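Local coordinates for protein exoribonuclease II, mitochondrial (Candida glabrata, PDB 6F3H) that degrades mitochondrial RNA in the 3' to 5' direction as the nuclease component, paired with a helicase, of the mtEXO degradosome, at residues N229-V234 against T245-L251; N300-N306 against F353-W358; M395-C399 against Q545-L549; Y527-D531 against T602-V608. The protein carries 1 engineered substitution. All coordinates share one frame; numbering follows the deposited sequence.

Contact 1 of 4, residues N229-V234 against T245-L251; sequences NLWGSV and TVAVLPL
Leu249 packs its side chain against the backbone of residues 229-232, and its carbons follow that backbone from Asn229 to Gly232. CB lies beside Asn229 O, at 3.6 Å. With CG turned away from its own carbonyl carbon (chi1 -47°), the branch point comes to rest next to the peptide that joins Trp231 to Gly232. From there CD1 continues to Trp231 O, 3.5 Å away, while CD2 remains on the side of Gly232 N. The same residue is held through its backbone, since Leu249 N donates to Leu230 O at 3.1 Å. Gly232 N gives the second bond, to Ala247 O at 2.9 Å. These bonds belong to an antiparallel beta hairpin of strands 231-237 and 242-248, whose short segments here run at 163° to each other. Strand 242-248 is the middle strand of a three-stranded sheet, with strand 166-169 along its other side and 231-237 outermost. On the face carrying Trp231, Val234, Val246 and Val248, the indole and Val248 lie side by side, and Val248 CG2 reaches Trp231 CZ3 at 3.7 Å. Val246 CG2 serves two neighbours on that face: it touches Trp231 CB and, at 3.9 Å, Val234 CG2. Residues of helices 123-159 and 212-226 pack on the indole, His156 edge-to-face with it, and Trp231 NE1 is bonded to Gln225 OE1. Where the hairpin leads into helix 251-281, Leu251 CD1 lies alongside Leu230 CD2.

Contact 2 of 4, residues N300-N306 against F353-W358; sequences NDYAAGN and FILGNW
Asn306 and Trp358 make the main hydrogen-bonded and stacked pair between these segments. Three hydrogen bonds cross the contact, two of them made by the Asn306 amide, one as acceptor and one as donor. Its OD1 accepts from Trp358 N at 2.7 Å, and its ND2 donates to Gly356 O, 3.2 Å away, almost straight and in the plane of the amide. A weak bond from ND2 to Asp301 OD1 adds a further hold, so the amide is fixed in rotation at both ends. The third bond leads from Asn357 ND2 to Ala304 O at 2.9 Å; Asn357 OD1 turns to Asp359 N.

Stacking follows from the same grip. The Asn306 amide lies flat on one face of the indole, the two planes only 9° apart, and CB sits over the six-membered ring, 3.6 Å from its centroid in a CH-pi contact. Asp301 stands steeply to that indole, its OD1 close to Trp358 CZ2 and its OD2 bonded to Tyr258 OH.

At the other end Ala303 CB meets Phe353 CB at 3.9 Å, and Leu341 of helix 334-343 adds to the cover of the phenyl group. Gly305, with positive phi (87°), closes helix 293-303 in a Schellman motif, and the loop 353-358, with its 3-10 turn, docks on this C-terminal helix cap.

Contact 3 of 4, residues M395-C399 against Q545-L549; sequences MPVFC and QKKQL
Leu549 sets a methyl group over the ring of Phe398: its CD2 lies 3.9 Å from the centroid and nearly on the ring normal, a CH-pi contact over the face. The phenyl ring is approached differently by Gln548, whose OE1 comes to the edge near the ring plane, 3.7 Å from Phe398 CZ. Amide and ring planes stand 73° apart, so the glutamine presents its oxygen to the rim and does not stack. The carbonyl of Gln545 also comes near, with Gln545 O 4.0 Å from Phe398 CZ. Pro396, two residues earlier, meets the same helix by its ring carbons: CG packs on Gln548 NE2 at 3.8 Å, and CB lies 4.0 Å from Gln545 NE2. No hydrogen bond spans the two segments, so this is a contact of shape, made by two rings from one extended strip of chain.

Gln548 is positioned from behind. Its chain, extended beyond CG, brings the amide to both rings, and NE2 donates to Ile414 O, which leaves OE1 as the end turned to the edge of Phe398. Phe398 is held through its backbone, which pairs with Ile412, while Pro396 O accepts from Ser413 OG.

Residues 395-399 thus run beside strand 410-416 of the RNB domain, with Val397 also hydrogen-bonded through its backbone to Asn521 in the loop after strand 505-519. The N-terminal part of helix 543-567 lies against this strip, joined to the neighbouring strand 410-416 by the Gln548 bond.

Contact 4 of 4, residues Y527-D531 against T602-V608; sequences YDKVD and TKSTLLV. With nucleotides of chain C.
Tyr527 O is gripped by two donors that arrive from opposite faces of its carbonyl plane: Ser604 OG, at 2.6 Å, and Asp531 N, the latter from the next turn of its own helix. Asp531 answers with its carboxylate, which lies at the N-terminal end of helix 603-625. Its OD1 accepts from Ser604 N at 3.0 Å, and its OD2 takes the hydroxyl proton of Thr602 OG1 on the syn lone pair, 2.9 Å away. Backbone and side-chain donors of the helix end are thus shared by one acid, which the helix dipole would probably help to keep charged. Thr602 and Thr605 complete the start of this helix as a capping box, Thr602 N donating to Thr605 OG1 at 2.9 Å and the return bond being weak.

Apolar atoms fill the rest. Val530 CG1 touches Ser604 CB at 3.7 Å. The phenol ring of Tyr527, with CG beside its backbone N (chi1 -71°), extends along helix 603-625, where its CE1 meets Val608 CG2 at 3.6 Å. The two short helical segments run at 110° to each other.

Beyond the ring, Tyr527 OH donates to O2' of nucleotide A5 of chain C, 2.9 Å away, a bond to the hydroxyl that distinguishes RNA from DNA. With Asp401 and Asp410, which bind magnesium, close by, the pair of helices forms part of the RNA-bound active site of the RNB domain.

The four contacts fall into two distant groups, with centres 38 to 50 Å apart from one group to the other. Contacts 1 and 2 lie on one side of the molecule with centres 14 Å apart, and they meet where Leu249 CD2 packs on Trp358 CE3 at 4.0 Å. Contacts 3 and 4 share the RNB domain; their centres are 13 Å apart, and Leu549 O touches Leu607 CD1. Their segments alternate along the chain, helix 543-567 following directly on helix 527-534. Contact 4 lies closer to the metal, the Tyr527 side chain being about 5 Å from the magnesium ion, against about 9 Å for Phe398 of contact 3. The nearest atoms of contacts 1 and 2 are about 13 and 15 Å from the bound RNA.

Contact 1 of 4, residues N229-V234 against T245-L251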
# COMPACT_ATOMS: atom_id res chain seq x y z
N ASN A 229 -13.49 10.44 -18.04
CA ASN A 229 -13.91 10.20 -16.67
C ASN A 229 -14.72 8.93 -16.58
O ASN A 229 -15.72 8.84 -15.86
CB ASN A 229 -14.68 11.39 -16.10
CG ASN A 229 -13.87 12.65 -16.16
OD1 ASN A 229 -14.22 13.60 -16.89
ND2 ASN A 229 -12.77 12.68 -15.41
N LEU A 230 -14.27 7.93 -17.31
CA LEU A 230 -14.91 6.63 -17.29
C LEU A 230 -14.17 5.63 -16.41
O LEU A 230 -14.78 4.69 -15.90
CB LEU A 230 -15.02 6.09 -18.71
CG LEU A 230 -15.81 6.90 -19.72
CD1 LEU A 230 -15.59 6.30 -21.10
CD2 LEU A 230 -17.27 6.88 -19.33
N TRP A 231 -12.87 5.83 -16.22
CA TRP A 231 -12.04 4.97 -15.41
C TRP A 231 -11.15 5.85 -14.55
O TRP A 231 -10.80 6.97 -14.94
CB TRP A 231 -11.20 4.02 -16.28
CG TRP A 231 -11.97 3.41 -17.42
CD1 TRP A 231 -12.18 3.96 -18.64
CD2 TRP A 231 -12.63 2.14 -17.44
NE1 TRP A 231 -12.95 3.12 -19.43
CE2 TRP A 231 -13.24 2.00 -18.70
CE3 TRP A 231 -12.78 1.12 -16.50
CZ2 TRP A 231 -13.97 0.87 -19.06
CZ3 TRP A 231 -13.50 0.01 -16.85
CH2 TRP A 231 -14.09 -0.11 -18.13
N GLY A 232 -10.75 5.34 -13.41
CA GLY A 232 -9.83 6.04 -12.55
C GLY A 232 -8.41 5.73 -12.97
O GLY A 232 -8.14 5.24 -14.06
N SER A 233 -7.48 6.09 -12.09
CA SER A 233 -6.09 5.78 -12.36
C SER A 233 -5.86 4.28 -12.31
O SER A 233 -6.48 3.54 -11.53
CB SER A 233 -5.16 6.45 -11.35
OG SER A 233 -5.38 7.84 -11.31
N VAL A 234 -4.90 3.87 -13.12
CA VAL A 234 -4.38 2.52 -13.13
C VAL A 234 -3.22 2.48 -12.14
O VAL A 234 -2.23 3.19 -12.29
CB VAL A 234 -3.91 2.15 -14.54
CG1 VAL A 234 -3.12 0.88 -14.51
CG2 VAL A 234 -5.09 2.06 -15.46
N THR A 245 -5.09 -2.59 -10.45
CA THR A 245 -6.51 -2.33 -10.37
C THR A 245 -6.78 -1.00 -11.04
O THR A 245 -5.85 -0.22 -11.28
CB THR A 245 -6.95 -2.34 -8.91
OG1 THR A 245 -8.38 -2.33 -8.82
CG2 THR A 245 -6.34 -1.13 -8.21
N VAL A 246 -8.05 -0.77 -11.37
CA VAL A 246 -8.48 0.53 -11.87
C VAL A 246 -9.92 0.77 -11.46
O VAL A 246 -10.75 -0.14 -11.47
CB VAL A 246 -8.32 0.60 -13.40
CG1 VAL A 246 -9.14 -0.50 -14.06
CG2 VAL A 246 -8.70 1.97 -13.94
N ALA A 247 -10.22 2.00 -11.10
CA ALA A 247 -11.58 2.34 -10.74
C ALA A 247 -12.45 2.41 -11.98
O ALA A 247 -12.00 2.80 -13.06
CB ALA A 247 -11.60 3.68 -10.00
N VAL A 248 -13.71 2.02 -11.83
CA VAL A 248 -14.72 2.18 -12.86
C VAL A 248 -15.67 3.27 -12.38
O VAL A 248 -16.53 3.03 -11.54
CB VAL A 248 -15.47 0.87 -13.13
CG1 VAL A 248 -16.42 1.02 -14.29
CG2 VAL A 248 -14.49 -0.23 -13.33
N LEU A 249 -15.52 4.47 -12.90
CA LEU A 249 -16.28 5.61 -12.42
C LEU A 249 -17.70 5.60 -13.00
O LEU A 249 -17.89 5.23 -14.16
CB LEU A 249 -15.58 6.90 -12.80
CG LEU A 249 -14.09 6.86 -12.47
CD1 LEU A 249 -13.44 8.13 -12.90
CD2 LEU A 249 -13.89 6.67 -11.00
N PRO A 250 -18.69 6.03 -12.22
CA PRO A 250 -20.08 5.95 -12.69
C PRO A 250 -20.36 6.88 -13.87
O PRO A 250 -19.92 8.03 -13.92
CB PRO A 250 -20.89 6.34 -11.46
CG PRO A 250 -19.98 7.28 -10.74
CD PRO A 250 -18.58 6.78 -10.96
N LEU A 251 -21.14 6.36 -14.81
CA LEU A 251 -21.45 7.10 -16.02
C LEU A 251 -22.15 8.40 -15.69
O LEU A 251 -21.74 9.47 -16.15
CB LEU A 251 -22.32 6.24 -16.91
CG LEU A 251 -22.37 6.74 -18.34
CD1 LEU A 251 -20.97 6.73 -18.90
CD2 LEU A 251 -23.25 5.82 -19.15

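Contact 2 of 4, residues N300-N306 against F353-W358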
# COMPACT_ATOMS: atom_id res chain seq x y z
N ASN A 300 -12.73 20.98 -5.86
CA ASN A 300 -12.55 19.92 -4.90
C ASN A 300 -12.04 18.66 -5.59
O ASN A 300 -11.01 18.10 -5.18
CB ASN A 300 -13.87 19.69 -4.20
CG ASN A 300 -13.78 18.66 -3.14
OD1 ASN A 300 -12.97 18.76 -2.23
ND2 ASN A 300 -14.61 17.65 -3.24
N ASP A 301 -12.72 18.22 -6.64
CA ASP A 301 -12.24 17.04 -7.34
C ASP A 301 -10.83 17.23 -7.88
O ASP A 301 -10.13 16.24 -8.12
CB ASP A 301 -13.22 16.67 -8.47
CG ASP A 301 -14.46 15.94 -7.95
OD1 ASP A 301 -14.35 15.35 -6.87
OD2 ASP A 301 -15.52 15.91 -8.62
N TYR A 302 -10.37 18.46 -8.06
CA TYR A 302 -8.99 18.62 -8.50
C TYR A 302 -8.00 18.48 -7.34
O TYR A 302 -7.06 17.69 -7.42
CB TYR A 302 -8.81 19.96 -9.21
CG TYR A 302 -7.54 20.05 -10.04
CD1 TYR A 302 -7.51 19.64 -11.37
CD2 TYR A 302 -6.37 20.52 -9.49
CE1 TYR A 302 -6.34 19.71 -12.11
CE2 TYR A 302 -5.20 20.60 -10.22
CZ TYR A 302 -5.18 20.20 -11.53
OH TYR A 302 -4.00 20.28 -12.23
N ALA A 303 -8.23 19.21 -6.24
CA ALA A 303 -7.33 19.16 -5.09
C ALA A 303 -7.22 17.75 -4.52
O ALA A 303 -6.15 17.35 -4.05
CB ALA A 303 -7.81 20.11 -4.00
N ALA A 304 -8.33 17.01 -4.51
CA ALA A 304 -8.35 15.65 -4.02
C ALA A 304 -7.62 14.68 -4.92
O ALA A 304 -7.32 13.57 -4.48
CB ALA A 304 -9.79 15.22 -3.86
N GLY A 305 -7.31 15.06 -6.16
CA GLY A 305 -6.64 14.18 -7.09
C GLY A 305 -7.54 13.29 -7.91
O GLY A 305 -7.04 12.34 -8.53
N ASN A 306 -8.84 13.56 -7.94
CA ASN A 306 -9.78 12.72 -8.67
C ASN A 306 -9.82 12.99 -10.17
O ASN A 306 -10.12 12.09 -10.95
CB ASN A 306 -11.18 12.92 -8.12
CG ASN A 306 -11.35 12.37 -6.76
OD1 ASN A 306 -10.78 11.34 -6.40
ND2 ASN A 306 -12.13 13.07 -5.96
N PHE A 353 -7.83 17.85 1.75
CA PHE A 353 -8.70 17.51 0.64
C PHE A 353 -8.40 16.16 0.05
O PHE A 353 -9.25 15.60 -0.65
CB PHE A 353 -8.56 18.55 -0.45
CG PHE A 353 -9.05 19.90 -0.07
CD1 PHE A 353 -10.40 20.16 0.02
CD2 PHE A 353 -8.16 20.92 0.20
CE1 PHE A 353 -10.86 21.39 0.37
CE2 PHE A 353 -8.61 22.15 0.54
CZ PHE A 353 -9.97 22.39 0.63
N ILE A 354 -7.19 15.64 0.27
CA ILE A 354 -6.85 14.28 -0.10
C ILE A 354 -7.92 13.33 0.39
O ILE A 354 -8.18 12.28 -0.22
CB ILE A 354 -5.48 13.94 0.50
CG1 ILE A 354 -4.48 15.03 0.10
CG2 ILE A 354 -5.01 12.58 0.05
CD1 ILE A 354 -3.15 14.91 0.81
N LEU A 355 -8.57 13.69 1.48
CA LEU A 355 -9.61 12.84 2.02
C LEU A 355 -10.78 12.71 1.07
O LEU A 355 -11.58 11.78 1.21
CB LEU A 355 -10.07 13.41 3.35
CG LEU A 355 -8.81 13.73 4.17
CD1 LEU A 355 -9.15 14.36 5.50
CD2 LEU A 355 -8.01 12.45 4.37
N GLY A 356 -10.90 13.60 0.12
CA GLY A 356 -11.92 13.48 -0.90
C GLY A 356 -11.61 12.49 -2.00
O GLY A 356 -12.44 12.30 -2.89
N ASN A 357 -10.44 11.86 -1.98
CA ASN A 357 -10.03 11.08 -3.13
C ASN A 357 -10.87 9.81 -3.23
O ASN A 357 -11.11 9.12 -2.24
CB ASN A 357 -8.54 10.78 -3.02
CG ASN A 357 -8.03 10.12 -4.24
OD1 ASN A 357 -8.49 9.04 -4.58
ND2 ASN A 357 -7.09 10.76 -4.94
N TRP A 358 -11.29 9.49 -4.47
CA TRP A 358 -12.23 8.40 -4.67
C TRP A 358 -11.58 7.05 -4.46
O TRP A 358 -12.24 6.10 -4.03
CB TRP A 358 -12.82 8.45 -6.08
CG TRP A 358 -13.65 9.68 -6.36
CD1 TRP A 358 -14.36 10.40 -5.45
CD2 TRP A 358 -13.87 10.32 -7.62
NE1 TRP A 358 -15.00 11.46 -6.06
CE2 TRP A 358 -14.71 11.43 -7.40
CE3 TRP A 358 -13.42 10.07 -8.93
CZ2 TRP A 358 -15.12 12.28 -8.42
CZ3 TRP A 358 -13.83 10.92 -9.94
CH2 TRP A 358 -14.67 12.01 -9.69

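Contact 3 of 4, residues M395-C399 against Q545-L549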
# COMPACT_ATOMS: atom_id res chain seq x y z
N MSE A 395 -3.25 -17.44 33.69
CA MSE A 395 -2.00 -17.15 33.07
C MSE A 395 -2.05 -15.76 32.46
O MSE A 395 -2.99 -15.43 31.73
CB MSE A 395 -1.69 -18.17 32.02
CG MSE A 395 -0.57 -17.76 31.15
SE MSE A 395 -0.37 -19.00 29.68
CE MSE A 395 1.59 -19.13 29.68
N PRO A 396 -1.03 -14.95 32.79
CA PRO A 396 -1.01 -13.55 32.36
C PRO A 396 -0.56 -13.38 30.93
O PRO A 396 0.43 -13.98 30.49
CB PRO A 396 -0.01 -12.89 33.31
CG PRO A 396 0.82 -14.00 33.82
CD PRO A 396 0.21 -15.33 33.46
N VAL A 397 -1.27 -12.50 30.23
CA VAL A 397 -1.07 -12.21 28.82
C VAL A 397 -0.70 -10.75 28.66
O VAL A 397 -1.50 -9.87 29.00
CB VAL A 397 -2.35 -12.47 28.03
CG1 VAL A 397 -2.08 -12.30 26.58
CG2 VAL A 397 -2.81 -13.87 28.33
N PHE A 398 0.44 -10.49 28.04
CA PHE A 398 0.94 -9.14 27.84
C PHE A 398 0.58 -8.59 26.46
O PHE A 398 1.06 -9.09 25.44
CB PHE A 398 2.46 -9.14 28.03
CG PHE A 398 2.93 -9.68 29.35
CD1 PHE A 398 2.78 -8.93 30.51
CD2 PHE A 398 3.58 -10.91 29.42
CE1 PHE A 398 3.26 -9.42 31.72
CE2 PHE A 398 4.06 -11.40 30.63
CZ PHE A 398 3.90 -10.65 31.78
N CYS A 399 -0.23 -7.53 26.44
CA CYS A 399 -0.63 -6.82 25.22
C CYS A 399 0.08 -5.47 25.19
O CYS A 399 -0.41 -4.47 25.73
CB CYS A 399 -2.14 -6.64 25.16
SG CYS A 399 -3.03 -8.21 25.08
N GLN A 545 5.57 -11.20 37.24
CA GLN A 545 5.31 -10.66 35.92
C GLN A 545 6.53 -9.93 35.38
O GLN A 545 7.01 -10.23 34.28
CB GLN A 545 4.07 -9.74 35.96
CG GLN A 545 2.73 -10.53 36.02
CD GLN A 545 1.48 -9.65 36.26
OE1 GLN A 545 1.57 -8.44 36.32
NE2 GLN A 545 0.32 -10.29 36.39
N LYS A 546 7.09 -9.01 36.17
CA LYS A 546 8.28 -8.29 35.74
C LYS A 546 9.37 -9.24 35.26
O LYS A 546 10.06 -8.95 34.27
CB LYS A 546 8.78 -7.38 36.86
CG LYS A 546 10.22 -6.89 36.69
CD LYS A 546 10.55 -5.72 37.62
CE LYS A 546 12.05 -5.37 37.56
NZ LYS A 546 12.44 -4.11 38.27
N LYS A 547 9.53 -10.40 35.90
CA LYS A 547 10.58 -11.29 35.42
C LYS A 547 10.19 -12.00 34.13
O LYS A 547 11.08 -12.32 33.33
CB LYS A 547 11.02 -12.27 36.52
CG LYS A 547 11.92 -13.45 36.04
CD LYS A 547 13.31 -13.10 35.43
CE LYS A 547 14.16 -12.11 36.25
NZ LYS A 547 15.45 -11.81 35.52
N GLN A 548 8.91 -12.19 33.84
CA GLN A 548 8.59 -12.81 32.56
C GLN A 548 9.00 -11.89 31.41
O GLN A 548 9.49 -12.36 30.37
CB GLN A 548 7.11 -13.12 32.48
CG GLN A 548 6.64 -14.23 33.39
CD GLN A 548 5.15 -14.18 33.64
OE1 GLN A 548 4.66 -13.26 34.29
NE2 GLN A 548 4.42 -15.14 33.09
N LEU A 549 8.87 -10.59 31.62
CA LEU A 549 9.31 -9.62 30.62
C LEU A 549 10.82 -9.66 30.40
O LEU A 549 11.28 -9.67 29.25
CB LEU A 549 8.87 -8.23 31.05
CG LEU A 549 7.36 -8.07 31.20
CD1 LEU A 549 7.04 -6.70 31.72
CD2 LEU A 549 6.70 -8.23 29.87

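Contact 4 of 4, residues Y527-D531 against T602-V608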
# COMPACT_ATOMS: atom_id res chain seq x y z
N TYR A 527 4.31 0.04 25.49
CA TYR A 527 5.72 -0.07 25.15
C TYR A 527 6.55 0.78 26.09
O TYR A 527 7.67 0.38 26.44
CB TYR A 527 5.96 0.37 23.71
CG TYR A 527 5.45 -0.57 22.63
CD1 TYR A 527 6.19 -1.67 22.22
CD2 TYR A 527 4.27 -0.28 21.94
CE1 TYR A 527 5.73 -2.50 21.20
CE2 TYR A 527 3.82 -1.09 20.92
CZ TYR A 527 4.54 -2.20 20.55
OH TYR A 527 4.06 -3.00 19.54
N ASP A 528 6.02 1.92 26.52
CA ASP A 528 6.74 2.79 27.45
C ASP A 528 6.81 2.18 28.84
O ASP A 528 7.90 2.09 29.42
CB ASP A 528 6.06 4.15 27.54
CG ASP A 528 6.26 5.00 26.30
OD1 ASP A 528 7.23 4.76 25.54
OD2 ASP A 528 5.44 5.91 26.09
N LYS A 529 5.67 1.75 29.39
CA LYS A 529 5.67 1.15 30.72
C LYS A 529 6.69 0.04 30.78
O LYS A 529 7.60 0.05 31.61
CB LYS A 529 4.29 0.63 31.10
N VAL A 530 6.61 -0.88 29.82
CA VAL A 530 7.57 -1.97 29.70
C VAL A 530 8.99 -1.45 29.67
O VAL A 530 9.89 -2.02 30.28
CB VAL A 530 7.26 -2.83 28.47
CG1 VAL A 530 8.31 -3.89 28.31
CG2 VAL A 530 5.90 -3.46 28.61
N ASP A 531 9.23 -0.39 28.90
CA ASP A 531 10.60 0.09 28.83
C ASP A 531 11.05 0.61 30.19
O ASP A 531 12.11 0.21 30.69
CB ASP A 531 10.73 1.16 27.76
CG ASP A 531 10.86 0.57 26.37
OD1 ASP A 531 11.57 -0.45 26.21
OD2 ASP A 531 10.28 1.15 25.42
N THR A 602 13.12 0.26 20.62
CA THR A 602 13.38 0.15 22.05
C THR A 602 13.33 -1.31 22.47
O THR A 602 13.08 -2.21 21.66
CB THR A 602 12.37 0.98 22.84
OG1 THR A 602 11.09 0.34 22.78
CG2 THR A 602 12.27 2.36 22.30
N LYS A 603 13.52 -1.52 23.77
CA LYS A 603 13.48 -2.88 24.31
C LYS A 603 12.11 -3.51 24.11
O LYS A 603 12.04 -4.70 23.78
CB LYS A 603 13.84 -2.86 25.79
CG LYS A 603 15.32 -2.64 26.08
CD LYS A 603 15.66 -3.07 27.52
CE LYS A 603 17.03 -2.55 27.94
NZ LYS A 603 17.19 -2.47 29.43
N SER A 604 11.02 -2.77 24.34
CA SER A 604 9.70 -3.37 24.16
C SER A 604 9.36 -3.61 22.69
O SER A 604 8.82 -4.67 22.34
CB SER A 604 8.62 -2.52 24.84
OG SER A 604 8.87 -1.15 24.78
N THR A 605 9.63 -2.64 21.80
CA THR A 605 9.40 -2.88 20.38
C THR A 605 10.20 -4.08 19.90
O THR A 605 9.71 -4.91 19.13
CB THR A 605 9.74 -1.66 19.54
OG1 THR A 605 11.17 -1.52 19.50
CG2 THR A 605 9.14 -0.42 20.16
N LEU A 606 11.48 -4.13 20.29
CA LEU A 606 12.30 -5.26 19.92
C LEU A 606 11.67 -6.55 20.39
O LEU A 606 11.61 -7.54 19.66
CB LEU A 606 13.68 -5.12 20.55
CG LEU A 606 14.46 -6.43 20.65
CD1 LEU A 606 14.80 -7.03 19.28
CD2 LEU A 606 15.68 -6.25 21.51
N LEU A 607 11.18 -6.54 21.62
CA LEU A 607 10.56 -7.72 22.19
C LEU A 607 9.39 -8.16 21.34
O LEU A 607 9.39 -9.26 20.77
CB LEU A 607 10.09 -7.39 23.60
CG LEU A 607 9.57 -8.43 24.59
CD1 LEU A 607 9.47 -7.75 25.90
CD2 LEU A 607 8.21 -8.97 24.17
N VAL A 608 8.42 -7.26 21.17
CA VAL A 608 7.20 -7.61 20.46
C VAL A 608 7.52 -8.03 19.05
O VAL A 608 7.12 -9.11 18.60
CB VAL A 608 6.21 -6.44 20.48
CG1 VAL A 608 4.93 -6.85 19.82
CG2 VAL A 608 5.96 -5.99 21.88
P A C 5 2.72 -7.06 13.76
OP1 A C 5 1.97 -8.28 14.14
OP2 A C 5 2.60 -6.55 12.36
O5' A C 5 2.24 -5.91 14.72
C5' A C 5 2.33 -6.10 16.12
C4' A C 5 2.20 -4.81 16.88
O4' A C 5 3.30 -3.93 16.55
C3' A C 5 0.96 -3.97 16.59
O3' A C 5 -0.16 -4.42 17.32
C2' A C 5 1.41 -2.59 17.00
O2' A C 5 1.41 -2.47 18.42
C1' A C 5 2.85 -2.60 16.51
N9 A C 5 2.89 -2.18 15.12
C8 A C 5 2.87 -2.94 13.97
N7 A C 5 2.86 -2.23 12.87
C5 A C 5 2.87 -0.93 13.36
C6 A C 5 2.88 0.30 12.71
N6 A C 5 2.88 0.43 11.38
N1 A C 5 2.88 1.40 13.51
C2 A C 5 2.88 1.26 14.84
N3 A C 5 2.88 0.15 15.58
C4 A C 5 2.87 -0.89 14.74